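PDB 2QZ7: TerD domain-containing protein from Streptomyces coelicolor A3, which is of unknown function but is a beta-sandwich homologue of the telluride resistance protein TerD that binds sodium ions in the crystal. Local coordinates for residues Leu30-Pro34 against Val125-Gly129; Gly110-His114 against Pro179-Ala183; Ala150-Ala156 against Ala171-Ser177. All blocks are in the same frame, centred on the assembly; numbering follows the deposited sequence.

The chain folds as a beta-sandwich of two antiparallel sheets. Contact 1 lies at one end of the sheet holding strands 26-31 and 129-134, among the sodium sites. Contacts 2 and 3 belong to the other sheet, their centres about 8 Å apart and each 15 to 16 Å from the centre of contact 1. Strands 104-113 and 152-160 run side by side there, so V111 N comes 2.8 Å from A153 O. L30 of contact 1 packs on V111 of contact 2 across the two sheets. Along the chain, contacts 1 and 2 interleave and join distant parts of the TerD domain, while contact 3, a local hairpin, falls between the segments of contact 2.

Contact 1. Residues Leu30-Pro34 against Val125-Gly129; sequences LKWDP and VSNTG. With NA (sodium ion), chain E; NA (sodium ion), chain C.
K31 and G129 form an antiparallel hydrogen-bonded pair where strands 26-31 and 129-134 meet at one end of a sheet in the TerD beta-sandwich. K31 N donates a hydrogen bond to G129 O at 2.9 Å, and G129 N returns one to K31 O at 3.0 Å. This is the close-packed part. With chi1 168° and chi2 65°, L30 brings CD1 to 3.3 Å from G129 O. W32 and V125 lie alongside each other and point the same way: CD1 of the indole sits 3.9 Å from V125 CG1, an oblique approach to the ring, while T128 CG2 comes up beside W32 CB. The far end of the indole leads away from V125-G129, where NE1 is hydrogen-bonded to H42 O.

Toward solvent the grip is looser. The extended chain of K31 runs over G129, which has no side chain to meet it. Beyond W32 the two backbones part company with one more direct bond, D33 N to S126 O, and two waters add bridges. One water joins D33 O to S126 N; another spans D33 OD1 and N127 O, so the carbonyl and the carboxylate of D33 each reach 125-129 through a water.

Each segment also feeds a sodium ion. W32 O binds one at 2.3 Å, and G84 and G86 supply carbonyls to the same ion; a water on this ion also accepts a hydrogen bond from W32 N. The second ion is held by V125-G129, with F122 O adding a ligand from outside. T128 points its CB away from L30-P34, and its OG1 reaches that sodium at 2.7 Å, against 2.4 Å for V125 O.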
# COMPACT_ATOMS: atom_id res chain seq x y z
N LEU A 30 -5.14 7.53 0.09
CA LEU A 30 -3.98 8.11 0.76
C LEU A 30 -3.98 9.65 0.65
O LEU A 30 -4.27 10.18 -0.43
CB LEU A 30 -2.72 7.53 0.11
CG LEU A 30 -1.36 8.17 0.45
CD1 LEU A 30 -1.06 7.94 1.93
CD2 LEU A 30 -0.29 7.49 -0.43
N LYS A 31 -3.71 10.34 1.76
CA LYS A 31 -3.55 11.81 1.76
C LYS A 31 -2.22 12.17 2.39
O LYS A 31 -1.68 11.38 3.17
CB LYS A 31 -4.70 12.48 2.56
CG LYS A 31 -4.76 12.07 4.05
CD LYS A 31 -5.86 12.85 4.80
CE LYS A 31 -5.85 12.51 6.29
NZ LYS A 31 -6.73 13.43 7.11
N TRP A 32 -1.70 13.35 2.05
CA TRP A 32 -0.52 13.95 2.66
C TRP A 32 -0.36 15.40 2.21
O TRP A 32 -0.84 15.80 1.14
CB TRP A 32 0.76 13.15 2.36
CG TRP A 32 1.33 13.25 0.95
CD1 TRP A 32 2.34 14.11 0.51
CD2 TRP A 32 0.99 12.43 -0.17
NE1 TRP A 32 2.63 13.84 -0.82
CE2 TRP A 32 1.82 12.83 -1.26
CE3 TRP A 32 0.08 11.36 -0.36
CZ2 TRP A 32 1.74 12.22 -2.53
CZ3 TRP A 32 0.01 10.75 -1.60
CH2 TRP A 32 0.84 11.19 -2.68
N ASP A 33 0.29 16.22 3.03
CA ASP A 33 0.51 17.61 2.65
C ASP A 33 1.75 17.77 1.79
O ASP A 33 2.75 17.09 2.02
CB ASP A 33 0.60 18.53 3.87
CG ASP A 33 -0.72 18.66 4.59
OD1 ASP A 33 -1.79 18.35 3.98
OD2 ASP A 33 -0.69 19.07 5.77
N PRO A 34 1.71 18.72 0.83
CA PRO A 34 2.87 18.98 -0.01
C PRO A 34 3.96 19.72 0.81
O PRO A 34 3.72 20.11 1.95
CB PRO A 34 2.30 19.88 -1.11
CG PRO A 34 1.21 20.67 -0.39
CD PRO A 34 0.58 19.62 0.51
N VAL A 125 6.56 14.25 7.08
CA VAL A 125 5.51 14.63 6.13
C VAL A 125 4.18 14.82 6.89
O VAL A 125 3.70 13.88 7.55
CB VAL A 125 5.30 13.57 4.98
CG1 VAL A 125 4.32 14.10 3.90
CG2 VAL A 125 6.64 13.16 4.33
N SER A 126 3.59 16.03 6.80
CA SER A 126 2.41 16.35 7.62
C SER A 126 1.09 15.82 7.07
O SER A 126 0.87 15.73 5.85
CB SER A 126 2.36 17.83 8.07
OG SER A 126 2.69 18.75 7.04
N ASN A 127 0.24 15.39 8.00
CA ASN A 127 -1.08 14.91 7.69
C ASN A 127 -1.08 13.76 6.70
O ASN A 127 -1.89 13.72 5.77
CB ASN A 127 -1.96 16.07 7.22
CG ASN A 127 -2.28 17.03 8.34
OD1 ASN A 127 -1.84 18.20 8.35
ND2 ASN A 127 -3.04 16.55 9.33
N THR A 128 -0.13 12.84 6.91
CA THR A 128 -0.11 11.60 6.18
C THR A 128 -1.21 10.74 6.75
O THR A 128 -1.28 10.57 7.98
CB THR A 128 1.22 10.85 6.36
OG1 THR A 128 1.43 10.60 7.76
CG2 THR A 128 2.39 11.65 5.76
N GLY A 129 -2.07 10.21 5.87
CA GLY A 129 -3.19 9.36 6.30
C GLY A 129 -3.61 8.35 5.25
O GLY A 129 -3.53 8.61 4.05
NA NA E . 3.30 12.05 9.00
NA NA C . -2.50 16.89 0.01
O HOH W 1 -3.81 15.35 1.07
O HOH W 2 4.17 17.76 4.72
O HOH W 3 -3.05 15.62 4.21
O HOH W 4 3.16 10.41 10.46

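Contact 2. Residues Gly110-His114 against Pro179-Ala183; sequences GVAIH and PVLFA. With EDO (1,2-ethanediol), chain F.
P179 sits squarely on the imidazole of H114, the two side chains crossing at about a right angle. Its CG lies 3.7 Å from the ring centroid and only 5° off the ring normal, a CH-pi contact over the centre of one face. The histidine edge is used quite differently. ND1 shares a hydrogen bond of 2.8 Å with O1 of an ethanediol, probably from the crystallisation liquor, in the plane of the ring, and NE2 is hydrogen-bonded to D45 OD2, D45 being itself a residue of a sodium site. H43 stacks on the same imidazole.

Two residues back, within strand 104-113, A112 aims its methyl at the start of helix 179-185, which packs on this sheet of the TerD sandwich. The axes of strand 110-113 and helix 179-183 approach to 8.6 Å, with their N-to-C directions 151° apart. A112 CB touches two helix residues, 4.0 Å from P179 CB and 3.9 Å from F182 CD2. F182 takes the position with CG anti to its backbone N (chi1 174°), which sends the ring down toward the strand. It meets A112 CB obliquely but turns its edge to G110, CZ standing 4.3 Å from that glycine's CA, while F175 meets it edge-to-face.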
# COMPACT_ATOMS: atom_id res chain seq x y z
N GLY A 110 0.82 -1.20 0.85
CA GLY A 110 1.55 -0.30 1.71
C GLY A 110 1.75 1.06 1.04
O GLY A 110 1.17 1.34 -0.03
N VAL A 111 2.53 1.89 1.69
CA VAL A 111 2.79 3.23 1.25
C VAL A 111 4.29 3.46 1.36
O VAL A 111 4.92 3.16 2.39
CB VAL A 111 1.97 4.28 2.05
CG1 VAL A 111 2.41 5.73 1.71
CG2 VAL A 111 0.45 4.12 1.78
N ALA A 112 4.87 3.97 0.28
CA ALA A 112 6.30 4.27 0.25
C ALA A 112 6.58 5.76 -0.02
O ALA A 112 5.91 6.38 -0.84
CB ALA A 112 7.01 3.39 -0.80
N ILE A 113 7.58 6.30 0.68
CA ILE A 113 8.04 7.67 0.45
C ILE A 113 9.25 7.64 -0.45
O ILE A 113 10.19 6.88 -0.19
CB ILE A 113 8.38 8.40 1.80
CG1 ILE A 113 7.18 8.29 2.77
CG2 ILE A 113 8.77 9.86 1.56
CD1 ILE A 113 7.55 8.61 4.22
N HIS A 114 9.26 8.45 -1.51
CA HIS A 114 10.48 8.61 -2.33
C HIS A 114 11.65 9.21 -1.57
O HIS A 114 11.50 10.12 -0.73
CB HIS A 114 10.19 9.29 -3.66
CG HIS A 114 9.35 8.43 -4.56
ND1 HIS A 114 9.82 7.91 -5.75
CD2 HIS A 114 8.09 7.96 -4.42
CE1 HIS A 114 8.87 7.19 -6.31
NE2 HIS A 114 7.82 7.20 -5.52
N PRO A 179 11.22 3.06 -2.53
CA PRO A 179 10.02 2.39 -3.09
C PRO A 179 10.29 1.08 -3.84
O PRO A 179 9.52 0.14 -3.67
CB PRO A 179 9.43 3.46 -4.03
CG PRO A 179 9.81 4.78 -3.37
CD PRO A 179 11.26 4.50 -2.89
N VAL A 180 11.32 1.03 -4.67
CA VAL A 180 11.57 -0.16 -5.50
C VAL A 180 12.04 -1.35 -4.60
O VAL A 180 11.56 -2.49 -4.71
CB VAL A 180 12.64 0.11 -6.60
CG1 VAL A 180 12.85 -1.16 -7.44
CG2 VAL A 180 12.20 1.29 -7.54
N LEU A 181 12.97 -1.06 -3.70
CA LEU A 181 13.42 -2.08 -2.76
C LEU A 181 12.28 -2.57 -1.84
O LEU A 181 12.15 -3.80 -1.58
CB LEU A 181 14.62 -1.58 -1.96
CG LEU A 181 15.31 -2.67 -1.13
CD1 LEU A 181 15.80 -3.87 -2.04
CD2 LEU A 181 16.47 -2.14 -0.29
N PHE A 182 11.46 -1.63 -1.36
CA PHE A 182 10.29 -1.93 -0.50
C PHE A 182 9.40 -2.97 -1.14
O PHE A 182 8.98 -3.94 -0.49
CB PHE A 182 9.48 -0.65 -0.25
CG PHE A 182 8.19 -0.85 0.50
CD1 PHE A 182 8.17 -1.41 1.78
CD2 PHE A 182 6.98 -0.47 -0.10
CE1 PHE A 182 6.97 -1.55 2.48
CE2 PHE A 182 5.78 -0.58 0.58
CZ PHE A 182 5.76 -1.12 1.89
N ALA A 183 9.15 -2.81 -2.43
CA ALA A 183 8.25 -3.76 -3.10
C ALA A 183 8.78 -5.17 -3.06
O ALA A 183 7.98 -6.14 -2.98
CB ALA A 183 7.92 -3.29 -4.56
C1 EDO F . 13.20 6.96 -6.04
O1 EDO F . 12.40 7.85 -6.82
C2 EDO F . 12.90 7.39 -4.63
O2 EDO F . 13.63 6.60 -3.71

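Contact 3. Residues Ala150-Ala156 against Ala171-Ser177; sequences ATAATVA and AVRGFDS
T151 and T154 both hold OG1 between the backbone N and the carbonyl carbon (chi1 58° and 52°), and this turns each hydroxyl onto a main-chain carbonyl of 171-177. T151 OG1 donates to S177 O at 2.7 Å; T154 OG1 does the same to A171 O, also at 2.7 Å. The carbonyl of A171 is met from 26° out of its plane.

T154 lies in, and T151 just before, the first strand of the antiparallel hairpin 152-160 and 166-175, the last two strands of their sheet in the TerD sandwich. T154 and R173 are a hydrogen-bonded pair, A153 and G174 a non-hydrogen-bonded one. At the open end T151 and A152 both face F175 in a classic beta bulge: F175 O accepts a hydrogen bond from T151 N at 3.0 Å and a weak one from A152 N at 3.5 Å. A150 tucks its methyl against the same oxygen, CB to O 3.3 Å.

On the face that carries A152, T154, R173 and F175, the side chains gather in one group. F175 brings CE2 to within 3.8 Å of T154 CG2, the two side chains lying aslant, and F175 CZ lies 3.4 Å above the plane of the R173 guanidinium, offset toward its rim. The tip of R173 then goes on to S188 O through NH1. F182 of helix 179-185 closes over A152 and T154 from this side, whereas V155 points the other way, onto V130 and V132 of the second sheet.

Two buried threonine hydroxyls thus donate hydrogen bonds to main-chain carbonyls. T151 adds a bond at the bulged end, T154 one within the ladder, so both keep their polar atoms satisfied.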
# COMPACT_ATOMS: atom_id res chain seq x y z
N ALA A 150 9.89 5.38 9.66
CA ALA A 150 10.00 4.53 8.47
C ALA A 150 9.96 5.33 7.18
O ALA A 150 9.31 6.36 7.10
CB ALA A 150 8.87 3.47 8.46
N THR A 151 10.62 4.81 6.14
CA THR A 151 10.57 5.40 4.79
C THR A 151 9.41 4.81 3.98
O THR A 151 8.93 5.38 3.00
CB THR A 151 11.85 5.08 4.07
OG1 THR A 151 12.01 3.66 4.02
CG2 THR A 151 13.06 5.74 4.81
N ALA A 152 8.95 3.66 4.42
CA ALA A 152 7.89 2.94 3.76
C ALA A 152 7.20 2.08 4.81
O ALA A 152 7.79 1.78 5.86
CB ALA A 152 8.45 2.10 2.59
N ALA A 153 5.95 1.69 4.55
CA ALA A 153 5.17 0.85 5.48
C ALA A 153 4.10 0.02 4.81
O ALA A 153 3.35 0.51 3.98
CB ALA A 153 4.52 1.71 6.57
N THR A 154 3.97 -1.24 5.22
CA THR A 154 2.76 -2.01 4.82
C THR A 154 1.63 -1.48 5.68
O THR A 154 1.90 -0.96 6.78
CB THR A 154 2.94 -3.53 5.03
OG1 THR A 154 3.36 -3.77 6.38
CG2 THR A 154 4.00 -4.03 4.09
N VAL A 155 0.38 -1.54 5.19
CA VAL A 155 -0.76 -1.16 6.02
C VAL A 155 -1.81 -2.30 6.14
O VAL A 155 -2.49 -2.38 7.18
CB VAL A 155 -1.47 0.19 5.58
CG1 VAL A 155 -0.44 1.36 5.36
CG2 VAL A 155 -2.30 -0.01 4.38
N ALA A 156 -1.94 -3.16 5.11
CA ALA A 156 -3.05 -4.15 5.10
C ALA A 156 -2.67 -5.40 4.34
O ALA A 156 -1.97 -5.33 3.31
CB ALA A 156 -4.34 -3.51 4.49
N ALA A 171 -1.94 -4.69 8.90
CA ALA A 171 -0.55 -5.11 8.86
C ALA A 171 0.33 -3.88 8.71
O ALA A 171 1.04 -3.70 7.71
CB ALA A 171 -0.32 -6.13 7.73
N VAL A 172 0.27 -3.01 9.72
CA VAL A 172 1.06 -1.77 9.73
C VAL A 172 2.46 -2.09 10.26
O VAL A 172 2.63 -2.39 11.44
CB VAL A 172 0.40 -0.68 10.61
CG1 VAL A 172 1.25 0.62 10.64
CG2 VAL A 172 -1.00 -0.39 10.11
N ARG A 173 3.46 -2.03 9.39
CA ARG A 173 4.83 -2.41 9.75
C ARG A 173 5.76 -1.48 9.00
O ARG A 173 5.59 -1.27 7.80
CB ARG A 173 5.08 -3.87 9.34
CG ARG A 173 6.51 -4.44 9.54
CD ARG A 173 6.59 -5.85 8.89
NE ARG A 173 7.93 -6.40 8.65
CZ ARG A 173 8.22 -7.34 7.74
NH1 ARG A 173 7.27 -7.82 6.93
NH2 ARG A 173 9.48 -7.80 7.61
N GLY A 174 6.74 -0.90 9.70
CA GLY A 174 7.66 0.03 9.07
C GLY A 174 8.86 -0.63 8.39
O GLY A 174 9.31 -1.69 8.82
N PHE A 175 9.39 0.02 7.35
CA PHE A 175 10.58 -0.44 6.62
C PHE A 175 11.50 0.76 6.35
O PHE A 175 11.09 1.92 6.52
CB PHE A 175 10.14 -0.98 5.26
CG PHE A 175 9.39 -2.28 5.33
CD1 PHE A 175 10.01 -3.47 4.94
CD2 PHE A 175 8.07 -2.32 5.78
CE1 PHE A 175 9.30 -4.70 5.00
CE2 PHE A 175 7.35 -3.53 5.86
CZ PHE A 175 7.97 -4.71 5.44
N ASP A 176 12.72 0.49 5.88
CA ASP A 176 13.74 1.55 5.74
C ASP A 176 14.22 1.74 4.30
O ASP A 176 15.15 2.50 4.03
CB ASP A 176 14.94 1.23 6.63
CG ASP A 176 14.56 1.08 8.09
OD1 ASP A 176 13.95 2.03 8.67
OD2 ASP A 176 14.90 0.00 8.64
N SER A 177 13.55 1.06 3.38
CA SER A 177 13.96 0.97 2.00
C SER A 177 13.30 2.05 1.11
O SER A 177 12.32 2.71 1.52
CB SER A 177 13.61 -0.45 1.50
OG SER A 177 12.28 -0.84 1.88